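Local coordinates for protein putative tRNA (Adenine(37)-N6)-methyltransferase (Pseudomonas aeruginosa, PDB 7BTU) that probably transfers a methyl group from S-adenosyl-L-methionine to the threonylcarbamoyl-modified adenosine at position 37 of tRNA, at residues 38-43 with 117-122; 65-70 with 103-108; 161-166 with 228-233. All coordinates share one frame; numbering follows the deposited sequence.

Contact 1 (38-43 with 117-122); sequences RGTLEL and AGRLWL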
loop_
_atom_site.group_PDB
_atom_site.type_symbol
_atom_site.label_atom_id
_atom_site.label_comp_id
_atom_site.label_asym_id
_atom_site.label_seq_id
_atom_site.Cartn_x
_atom_site.Cartn_y
_atom_site.Cartn_z
ATOM N N ARG B 38 4.323 -14.930 -13.096
ATOM C CA ARG B 38 3.396 -14.132 -13.890
ATOM C C ARG B 38 1.936 -14.437 -13.548
ATOM O O ARG B 38 1.572 -15.510 -13.042
ATOM C CB ARG B 38 3.659 -14.361 -15.372
ATOM C CG ARG B 38 5.042 -13.716 -15.803
ATOM C CD ARG B 38 5.365 -13.995 -17.253
ATOM N NE ARG B 38 4.242 -13.555 -18.063
ATOM C CZ ARG B 38 4.023 -13.975 -19.298
ATOM N NH1 ARG B 38 4.873 -14.831 -19.838
ATOM N NH2 ARG B 38 2.974 -13.521 -19.992
ATOM N N GLY B 39 1.087 -13.474 -13.846
ATOM C CA GLY B 39 -0.333 -13.731 -13.654
ATOM C C GLY B 39 -1.133 -12.654 -14.353
ATOM O O GLY B 39 -0.580 -11.704 -14.927
ATOM N N THR B 40 -2.452 -12.813 -14.306
ATOM C CA THR B 40 -3.294 -11.767 -14.874
ATOM C C THR B 40 -4.351 -11.391 -13.844
ATOM O O THR B 40 -4.657 -12.157 -12.917
ATOM C CB THR B 40 -3.954 -12.212 -16.177
ATOM O OG1 THR B 40 -4.686 -13.417 -15.932
ATOM C CG2 THR B 40 -2.902 -12.503 -17.257
ATOM N N LEU B 41 -4.875 -10.179 -13.995
ATOM C CA LEU B 41 -6.015 -9.726 -13.208
ATOM C C LEU B 41 -7.167 -9.674 -14.205
ATOM O O LEU B 41 -7.157 -8.833 -15.102
ATOM C CB LEU B 41 -5.734 -8.350 -12.586
ATOM C CG LEU B 41 -6.966 -7.682 -11.863
ATOM C CD1 LEU B 41 -7.727 -8.670 -10.928
ATOM C CD2 LEU B 41 -6.517 -6.456 -11.087
ATOM N N GLU B 42 -8.125 -10.591 -14.082
ATOM C CA GLU B 42 -9.283 -10.614 -14.971
ATOM C C GLU B 42 -10.387 -9.757 -14.363
ATOM O O GLU B 42 -10.908 -10.086 -13.292
ATOM C CB GLU B 42 -9.776 -12.034 -15.166
ATOM C CG GLU B 42 -8.653 -12.990 -15.558
ATOM C CD GLU B 42 -8.168 -12.787 -16.996
ATOM O OE1 GLU B 42 -8.989 -12.434 -17.862
ATOM O OE2 GLU B 42 -6.964 -13.009 -17.257
ATOM N N LEU B 43 -10.751 -8.685 -15.053
ATOM C CA LEU B 43 -11.659 -7.696 -14.505
ATOM C C LEU B 43 -13.099 -8.069 -14.806
ATOM O O LEU B 43 -13.412 -8.579 -15.887
ATOM C CB LEU B 43 -11.342 -6.309 -15.073
ATOM C CG LEU B 43 -9.977 -5.816 -14.551
ATOM C CD1 LEU B 43 -9.564 -4.532 -15.254
ATOM C CD2 LEU B 43 -9.972 -5.619 -13.008
ATOM N N ALA B 117 -8.516 -4.085 -22.489
ATOM C CA ALA B 117 -9.841 -4.077 -21.862
ATOM C C ALA B 117 -10.070 -5.341 -21.041
ATOM O O ALA B 117 -9.941 -6.453 -21.553
ATOM C CB ALA B 117 -10.920 -3.957 -22.941
ATOM N N GLY B 118 -10.357 -5.183 -19.760
ATOM C CA GLY B 118 -10.715 -6.321 -18.949
ATOM C C GLY B 118 -9.557 -7.160 -18.431
ATOM O O GLY B 118 -9.803 -8.155 -17.739
ATOM N N ARG B 119 -8.312 -6.751 -18.646
ATOM C CA ARG B 119 -7.216 -7.615 -18.184
ATOM C C ARG B 119 -5.932 -6.817 -17.959
ATOM O O ARG B 119 -5.511 -6.049 -18.848
ATOM C CB ARG B 119 -7.000 -8.713 -19.234
ATOM C CG ARG B 119 -5.717 -9.532 -19.055
ATOM C CD ARG B 119 -5.623 -10.690 -20.074
ATOM N NE ARG B 119 -6.749 -11.611 -19.996
ATOM C CZ ARG B 119 -7.799 -11.606 -20.811
ATOM N NH1 ARG B 119 -7.895 -10.710 -21.784
ATOM N NH2 ARG B 119 -8.766 -12.501 -20.636
ATOM N N LEU B 120 -5.275 -7.049 -16.812
ATOM C CA LEU B 120 -3.909 -6.598 -16.565
ATOM C C LEU B 120 -2.985 -7.807 -16.639
ATOM O O LEU B 120 -3.304 -8.865 -16.066
ATOM C CB LEU B 120 -3.736 -5.998 -15.163
ATOM C CG LEU B 120 -4.653 -4.847 -14.703
ATOM C CD1 LEU B 120 -4.150 -4.303 -13.350
ATOM C CD2 LEU B 120 -4.651 -3.808 -15.708
ATOM N N TRP B 121 -1.837 -7.620 -17.280
ATOM C CA TRP B 121 -0.727 -8.591 -17.284
ATOM C C TRP B 121 0.289 -8.196 -16.221
ATOM O O TRP B 121 0.793 -7.072 -16.228
ATOM C CB TRP B 121 -0.030 -8.634 -18.654
ATOM C CG TRP B 121 -0.709 -9.534 -19.525
ATOM C CD1 TRP B 121 -0.609 -10.919 -19.529
ATOM C CD2 TRP B 121 -1.668 -9.198 -20.517
ATOM N NE1 TRP B 121 -1.421 -11.434 -20.488
ATOM C CE2 TRP B 121 -2.095 -10.410 -21.106
ATOM C CE3 TRP B 121 -2.182 -7.996 -20.994
ATOM C CZ2 TRP B 121 -3.023 -10.451 -22.115
ATOM C CZ3 TRP B 121 -3.099 -8.039 -22.018
ATOM C CH2 TRP B 121 -3.517 -9.257 -22.568
ATOM N N LEU B 122 0.604 -9.131 -15.318
ATOM C CA LEU B 122 1.387 -8.847 -14.137
ATOM C C LEU B 122 2.636 -9.743 -14.116
ATOM O O LEU B 122 2.627 -10.862 -14.637
ATOM C CB LEU B 122 0.572 -9.102 -12.833
ATOM C CG LEU B 122 -0.800 -8.419 -12.879
ATOM C CD1 LEU B 122 -1.691 -8.849 -11.667
ATOM C CD2 LEU B 122 -0.595 -6.888 -12.998
HETATM O O HOH W 1 1.848 -11.686 -17.289
HETATM O O HOH W 2 -12.176 -9.655 -18.073
#

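Contact 2 (65-70 with 103-108); sequences LFLFHQ and NGIGQS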
loop_
_atom_site.group_PDB
_atom_site.type_symbol
_atom_site.label_atom_id
_atom_site.label_comp_id
_atom_site.label_asym_id
_atom_site.label_seq_id
_atom_site.Cartn_x
_atom_site.Cartn_y
_atom_site.Cartn_z
ATOM N N LEU B 65 -5.202 -4.003 -3.887
ATOM C CA LEU B 65 -5.829 -4.388 -2.629
ATOM C C LEU B 65 -6.660 -5.621 -2.934
ATOM O O LEU B 65 -7.372 -5.672 -3.961
ATOM C CB LEU B 65 -6.773 -3.292 -2.062
ATOM C CG LEU B 65 -6.068 -1.981 -1.774
ATOM C CD1 LEU B 65 -7.024 -0.884 -1.300
ATOM C CD2 LEU B 65 -4.906 -2.157 -0.773
ATOM N N PHE B 66 -6.604 -6.602 -2.024
ATOM C CA PHE B 66 -7.207 -7.889 -2.299
ATOM C C PHE B 66 -7.702 -8.500 -1.003
ATOM O O PHE B 66 -7.424 -8.019 0.103
ATOM C CB PHE B 66 -6.198 -8.810 -3.003
ATOM C CG PHE B 66 -5.012 -9.156 -2.124
ATOM C CD1 PHE B 66 -3.843 -8.366 -2.158
ATOM C CD2 PHE B 66 -5.071 -10.263 -1.297
ATOM C CE1 PHE B 66 -2.739 -8.698 -1.308
ATOM C CE2 PHE B 66 -3.992 -10.642 -0.435
ATOM C CZ PHE B 66 -2.820 -9.846 -0.457
ATOM N N LEU B 67 -8.468 -9.567 -1.151
ATOM C CA LEU B 67 -9.036 -10.256 -0.007
ATOM C C LEU B 67 -8.209 -11.491 0.285
ATOM O O LEU B 67 -7.943 -12.265 -0.643
ATOM C CB LEU B 67 -10.469 -10.672 -0.300
ATOM C CG LEU B 67 -11.506 -9.532 -0.352
ATOM C CD1 LEU B 67 -12.860 -10.068 -0.678
ATOM C CD2 LEU B 67 -11.528 -8.817 0.988
ATOM N N PHE B 68 -7.783 -11.653 1.549
ATOM C CA PHE B 68 -7.224 -12.927 2.002
ATOM C C PHE B 68 -8.341 -13.954 2.135
ATOM O O PHE B 68 -9.464 -13.626 2.527
ATOM C CB PHE B 68 -6.552 -12.779 3.363
ATOM C CG PHE B 68 -5.311 -11.946 3.353
ATOM C CD1 PHE B 68 -4.182 -12.383 2.682
ATOM C CD2 PHE B 68 -5.258 -10.762 4.073
ATOM C CE1 PHE B 68 -2.996 -11.618 2.708
ATOM C CE2 PHE B 68 -4.084 -9.987 4.084
ATOM C CZ PHE B 68 -2.974 -10.422 3.395
ATOM N N HIS B 69 -8.020 -15.215 1.870
ATOM C CA HIS B 69 -8.983 -16.316 2.056
ATOM C C HIS B 69 -9.042 -16.728 3.526
ATOM O O HIS B 69 -8.641 -17.834 3.904
ATOM C CB HIS B 69 -8.616 -17.517 1.191
ATOM N N GLN B 70 -9.619 -15.839 4.349
ATOM C CA GLN B 70 -9.604 -15.981 5.820
ATOM C C GLN B 70 -10.674 -16.945 6.382
ATOM O O GLN B 70 -11.879 -16.688 6.325
ATOM C CB GLN B 70 -9.740 -14.589 6.483
ATOM N N ASN B 103 -10.630 -7.575 9.176
ATOM C CA ASN B 103 -11.147 -7.175 7.857
ATOM C C ASN B 103 -10.589 -7.898 6.641
ATOM O O ASN B 103 -11.181 -7.777 5.574
ATOM C CB ASN B 103 -10.978 -5.672 7.646
ATOM C CG ASN B 103 -11.906 -4.912 8.535
ATOM O OD1 ASN B 103 -13.059 -5.294 8.632
ATOM N ND2 ASN B 103 -11.393 -3.935 9.300
ATOM N N GLY B 104 -9.509 -8.672 6.771
ATOM C CA GLY B 104 -9.153 -9.612 5.713
ATOM C C GLY B 104 -8.606 -9.022 4.415
ATOM O O GLY B 104 -8.728 -9.669 3.372
ATOM N N ILE B 105 -8.027 -7.811 4.426
ATOM C CA ILE B 105 -7.571 -7.145 3.203
ATOM C C ILE B 105 -6.050 -7.106 3.168
ATOM O O ILE B 105 -5.424 -6.762 4.167
ATOM C CB ILE B 105 -8.134 -5.714 3.111
ATOM C CG1 ILE B 105 -9.648 -5.756 3.057
ATOM C CG2 ILE B 105 -7.635 -5.014 1.793
ATOM C CD1 ILE B 105 -10.214 -4.449 3.332
ATOM N N GLY B 106 -5.456 -7.454 2.023
ATOM C CA GLY B 106 -4.023 -7.382 1.853
ATOM C C GLY B 106 -3.706 -6.336 0.806
ATOM O O GLY B 106 -4.577 -5.876 0.082
ATOM N N GLN B 107 -2.417 -6.017 0.693
ATOM C CA GLN B 107 -1.999 -5.065 -0.318
ATOM C C GLN B 107 -0.770 -5.659 -0.973
ATOM O O GLN B 107 -0.008 -6.373 -0.316
ATOM C CB GLN B 107 -1.664 -3.721 0.263
ATOM C CG GLN B 107 -0.508 -3.852 1.262
ATOM C CD GLN B 107 -0.158 -2.555 1.918
ATOM O OE1 GLN B 107 -1.041 -1.766 2.311
ATOM N NE2 GLN B 107 1.140 -2.291 2.002
ATOM N N SER B 108 -0.622 -5.441 -2.276
ATOM C CA SER B 108 0.645 -5.851 -2.843
ATOM C C SER B 108 1.006 -4.939 -4.018
ATOM O O SER B 108 0.125 -4.399 -4.707
ATOM C CB SER B 108 0.607 -7.324 -3.222
ATOM O OG SER B 108 0.099 -7.539 -4.495
HETATM O O HOH W 3 -10.968 -11.666 3.485
#

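Contact 3 (161-166 with 228-233); sequences IAVEWS and IRVLDV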
loop_
_atom_site.group_PDB
_atom_site.type_symbol
_atom_site.label_atom_id
_atom_site.label_comp_id
_atom_site.label_asym_id
_atom_site.label_seq_id
_atom_site.Cartn_x
_atom_site.Cartn_y
_atom_site.Cartn_z
ATOM N N ILE B 161 19.590 -18.917 -2.862
ATOM C CA ILE B 161 20.298 -20.199 -2.919
ATOM C C ILE B 161 20.513 -20.526 -4.383
ATOM O O ILE B 161 19.624 -20.279 -5.209
ATOM C CB ILE B 161 19.473 -21.325 -2.244
ATOM C CG1 ILE B 161 18.829 -20.851 -0.949
ATOM C CG2 ILE B 161 20.278 -22.582 -1.970
ATOM C CD1 ILE B 161 17.786 -21.826 -0.378
ATOM N N ALA B 162 21.662 -21.128 -4.689
ATOM C CA ALA B 162 21.921 -21.612 -6.035
ATOM C C ALA B 162 20.977 -22.765 -6.364
ATOM O O ALA B 162 20.628 -23.579 -5.490
ATOM C CB ALA B 162 23.363 -22.096 -6.166
ATOM N N VAL B 163 20.636 -22.869 -7.640
ATOM C CA VAL B 163 19.736 -23.889 -8.155
ATOM C C VAL B 163 20.407 -24.586 -9.329
ATOM O O VAL B 163 20.723 -23.934 -10.322
ATOM C CB VAL B 163 18.401 -23.278 -8.609
ATOM C CG1 VAL B 163 17.567 -24.361 -9.326
ATOM C CG2 VAL B 163 17.638 -22.680 -7.397
ATOM N N GLU B 164 20.544 -25.909 -9.264
ATOM C CA GLU B 164 20.968 -26.702 -10.425
ATOM C C GLU B 164 19.816 -27.617 -10.852
ATOM O O GLU B 164 18.825 -27.782 -10.138
ATOM C CB GLU B 164 22.243 -27.521 -10.124
ATOM C CG GLU B 164 22.003 -28.468 -9.012
ATOM C CD GLU B 164 23.150 -29.453 -8.776
ATOM O OE1 GLU B 164 22.841 -30.583 -8.328
ATOM O OE2 GLU B 164 24.316 -29.095 -9.062
ATOM N N TRP B 165 19.960 -28.218 -12.028
ATOM C CA TRP B 165 18.899 -28.955 -12.715
ATOM C C TRP B 165 19.349 -30.361 -13.067
ATOM O O TRP B 165 20.446 -30.525 -13.611
ATOM C CB TRP B 165 18.563 -28.250 -14.038
ATOM C CG TRP B 165 17.832 -26.951 -13.848
ATOM C CD1 TRP B 165 18.364 -25.712 -13.591
ATOM C CD2 TRP B 165 16.407 -26.789 -13.925
ATOM N NE1 TRP B 165 17.314 -24.782 -13.450
ATOM C CE2 TRP B 165 16.123 -25.430 -13.684
ATOM C CE3 TRP B 165 15.347 -27.688 -14.129
ATOM C CZ2 TRP B 165 14.833 -24.937 -13.691
ATOM C CZ3 TRP B 165 14.040 -27.200 -14.120
ATOM C CH2 TRP B 165 13.799 -25.835 -13.877
ATOM N N SER B 166 18.532 -31.371 -12.782
ATOM C CA SER B 166 18.683 -32.640 -13.495
ATOM C C SER B 166 18.362 -32.448 -14.974
ATOM O O SER B 166 17.532 -31.614 -15.339
ATOM C CB SER B 166 17.786 -33.715 -12.930
ATOM O OG SER B 166 16.430 -33.427 -13.276
ATOM N N ILE B 228 20.141 -26.176 -4.222
ATOM C CA ILE B 228 18.926 -26.883 -4.568
ATOM C C ILE B 228 19.106 -27.527 -5.927
ATOM O O ILE B 228 19.670 -26.918 -6.848
ATOM C CB ILE B 228 17.736 -25.910 -4.556
ATOM C CG1 ILE B 228 17.377 -25.574 -3.087
ATOM C CG2 ILE B 228 16.590 -26.523 -5.312
ATOM C CD1 ILE B 228 16.199 -24.553 -2.907
ATOM N N ARG B 229 18.594 -28.738 -6.072
ATOM C CA ARG B 229 18.618 -29.439 -7.346
ATOM C C ARG B 229 17.199 -29.782 -7.748
ATOM O O ARG B 229 16.465 -30.374 -6.960
ATOM C CB ARG B 229 19.512 -30.709 -7.243
ATOM C CG ARG B 229 19.266 -31.732 -8.369
ATOM C CD ARG B 229 19.916 -33.168 -7.990
ATOM N NE ARG B 229 19.800 -34.167 -9.065
ATOM C CZ ARG B 229 20.484 -34.036 -10.187
ATOM N NH1 ARG B 229 21.274 -32.992 -10.301
ATOM N NH2 ARG B 229 20.413 -34.926 -11.186
ATOM N N VAL B 230 16.779 -29.350 -8.957
ATOM C CA VAL B 230 15.439 -29.685 -9.434
ATOM C C VAL B 230 15.478 -31.106 -9.957
ATOM O O VAL B 230 16.299 -31.437 -10.833
ATOM C CB VAL B 230 14.955 -28.717 -10.566
ATOM C CG1 VAL B 230 13.458 -28.943 -10.849
ATOM C CG2 VAL B 230 15.210 -27.246 -10.206
ATOM N N LEU B 231 14.559 -31.944 -9.474
ATOM C CA LEU B 231 14.590 -33.349 -9.855
ATOM C C LEU B 231 13.671 -33.626 -11.048
ATOM O O LEU B 231 14.031 -34.372 -11.952
ATOM C CB LEU B 231 14.153 -34.203 -8.659
ATOM C CG LEU B 231 15.074 -34.148 -7.448
ATOM C CD1 LEU B 231 14.353 -34.690 -6.194
ATOM C CD2 LEU B 231 16.279 -35.059 -7.764
ATOM N N ASP B 232 12.457 -33.084 -11.031
ATOM C CA ASP B 232 11.492 -33.409 -12.089
ATOM C C ASP B 232 10.399 -32.349 -12.078
ATOM O O ASP B 232 10.243 -31.612 -11.099
ATOM C CB ASP B 232 10.894 -34.804 -11.943
ATOM C CG ASP B 232 9.908 -34.893 -10.787
ATOM O OD1 ASP B 232 8.901 -34.193 -10.791
ATOM O OD2 ASP B 232 10.145 -35.661 -9.856
ATOM N N VAL B 233 9.666 -32.273 -13.185
ATOM C CA VAL B 233 8.566 -31.311 -13.388
ATOM C C VAL B 233 7.487 -32.137 -14.062
ATOM O O VAL B 233 7.721 -32.686 -15.143
ATOM C CB VAL B 233 8.956 -30.130 -14.279
ATOM C CG1 VAL B 233 7.724 -29.139 -14.380
ATOM C CG2 VAL B 233 10.124 -29.381 -13.663
HETATM O O HOH W 4 22.480 -31.924 -12.695
#

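Contact 1 (38-43 with 117-122)
Glu42 and Arg119 form a salt bridge between side chains that run alongside each other and point the same way. The Glu42 chain bends at chi2 (-73°), bringing its carboxylate to Arg119 and Thr40 OG1. Arg119 NE donates to Glu42 OE2 at 3.1 Å, on its syn side. Arg119 NH2 lies 2.8 Å from Glu42 OE1, but this bond is weak because the angle at its hydrogen is only 117°. The two planes are turned 51° apart, so the pair is not a flat two-pronged one. Thr40 OG1 takes the anti lone pair of Glu42 OE2 at 2.7 Å, so two donors grip that oxygen. Arg119 NH1 turns to Glu116.

The backbones are antiparallel. Gly39 with Leu122 and Leu41 with Leu120 are hydrogen-bonded pairs, each closed by two N-H...O bonds. Leu43 N adds a nearly straight bond to Gly118 O. Strands 38-43 and 119-123 are neighbours in the closed six-stranded barrel of the N-terminal domain.

Apolar contacts lie on both faces. Leu41 CD2 meets Leu120 CD1 at 3.9 Å, and Leu41 CB meets Leu122 CD1; Val133 and Ile136 pack against Leu41. On the face of Thr40, its CG2 is 3.6 Å from Trp121 CD1; within its own strand, Arg119 CD lies over one face of the indole, toward the rim.

Water 1 joins Arg38 NE to Leu122 O. Water 2 donates to both Leu43 O and Gly118 O.

Contact 2 (65-70 with 103-108)
Leu65 meets Gln107 in a non-hydrogen-bonded pair of this antiparallel contact. Its CD2 branch reaches Gln107 CB at 3.7 Å, and the two side chains slant across each other. Its CB also touches Ile105 CG2.

Phe66 makes the hydrogen-bonded pair with Gly106. Phe66 N donates to Gly106 O at 3.0 Å, and Gly106 N donates to Phe66 O at 2.8 Å. The chi1 of 65° places CG between the backbone N and the carbonyl carbon, which brings the ring across the neighbouring strand. Gly106 CA then sits over one ring face, 3.8 Å from the centroid, as a CH-pi contact. Ser108 N lies at the ring edge, near its plane.

Leu67 faces Ile105, with Leu67 CD2 4.1 Å from Ile105 CG1. Leu134 of strand 132-138 packs against both.

Phe68 N donates to Gly104 O at 2.9 Å, past the end of the regular strand. The Phe68 ring swings back to Gly106, where its CE2 is 3.4 Å from Gly106 CA. The Phe66 and Phe68 rings both pack against Gly106 CA. Water 3 donates to Phe68 O and Gly104 O and so bridges the two carbonyls.

Ile105 O accepts from Lys137 NZ of the second subunit, Asn103 O bonds to its His9 NE2, and Leu65 and Gln107 pack on its Gln107. The pairing is that of adjacent antiparallel strands, 61-67 and 105-116, in a six-stranded beta barrel, here at an end that also meets the dimer partner.

Contact 3 (161-166 with 228-233)
The Trp165 indole has Val230 over one face. Val230 CG2 sits 3.8 Å from the centroid of the six-membered ring, only 6° off the normal, as a CH-pi contact. Trp165 CG lies anti to the carbonyl carbon, and chi2 of 84° turns the ring face to Val230.

The Arg229 guanidinium has Ser166 over one face, with Ser166 CB 3.4 Å from NH2. Water 4 lies in plane at its edge and bridges Arg229 NH1 to Trp165 O. Glu164 OE1 is also near the edge, 3.5 Å from Arg229 NH1. This salt bridge is long and weak, and its two planes stand 74° apart.

Strands 162-165 and 227-234 run parallel in a mixed four-stranded sheet. Helices 167-180 and 184-193 pack on the face of Trp165 and Val230. Glu164 N donates to Ile228 O at 2.8 Å, and Val230 N donates to Glu164 O.

Ser166 N donates to Val230 O at 3.0 Å as the strand ends. Ser166 is the N-cap of helix 167-180, with its OG bonded to Ala169 N. Leu231 and Asp232 form a classic beta bulge opposite His219. Val230 CG2 also meets Val163 CG1 at 3.8 Å, and Ile161 CD1 touches Ile228 CD1.

Overall arrangement
Contacts 1 and 2 belong to one barrel. Contact 2 is nested along the chain inside the loop closed by contact 1, and strands 119-123 and 105-116 are neighbours in the sheet. Their centres are about 18 Å apart. Contact 3 lies in the separate mixed sheet, with its centre about 30 Å from that of contact 1 and 33 Å from that of contact 2. Contact 2 is buried and pairs glycines with aromatic rings; the second subunit adds to its cover. Contacts 1 and 3 are partly buried and each has an arginine-glutamate pair on a more exposed face. The pairing is antiparallel in 1 and 2 but parallel in 3.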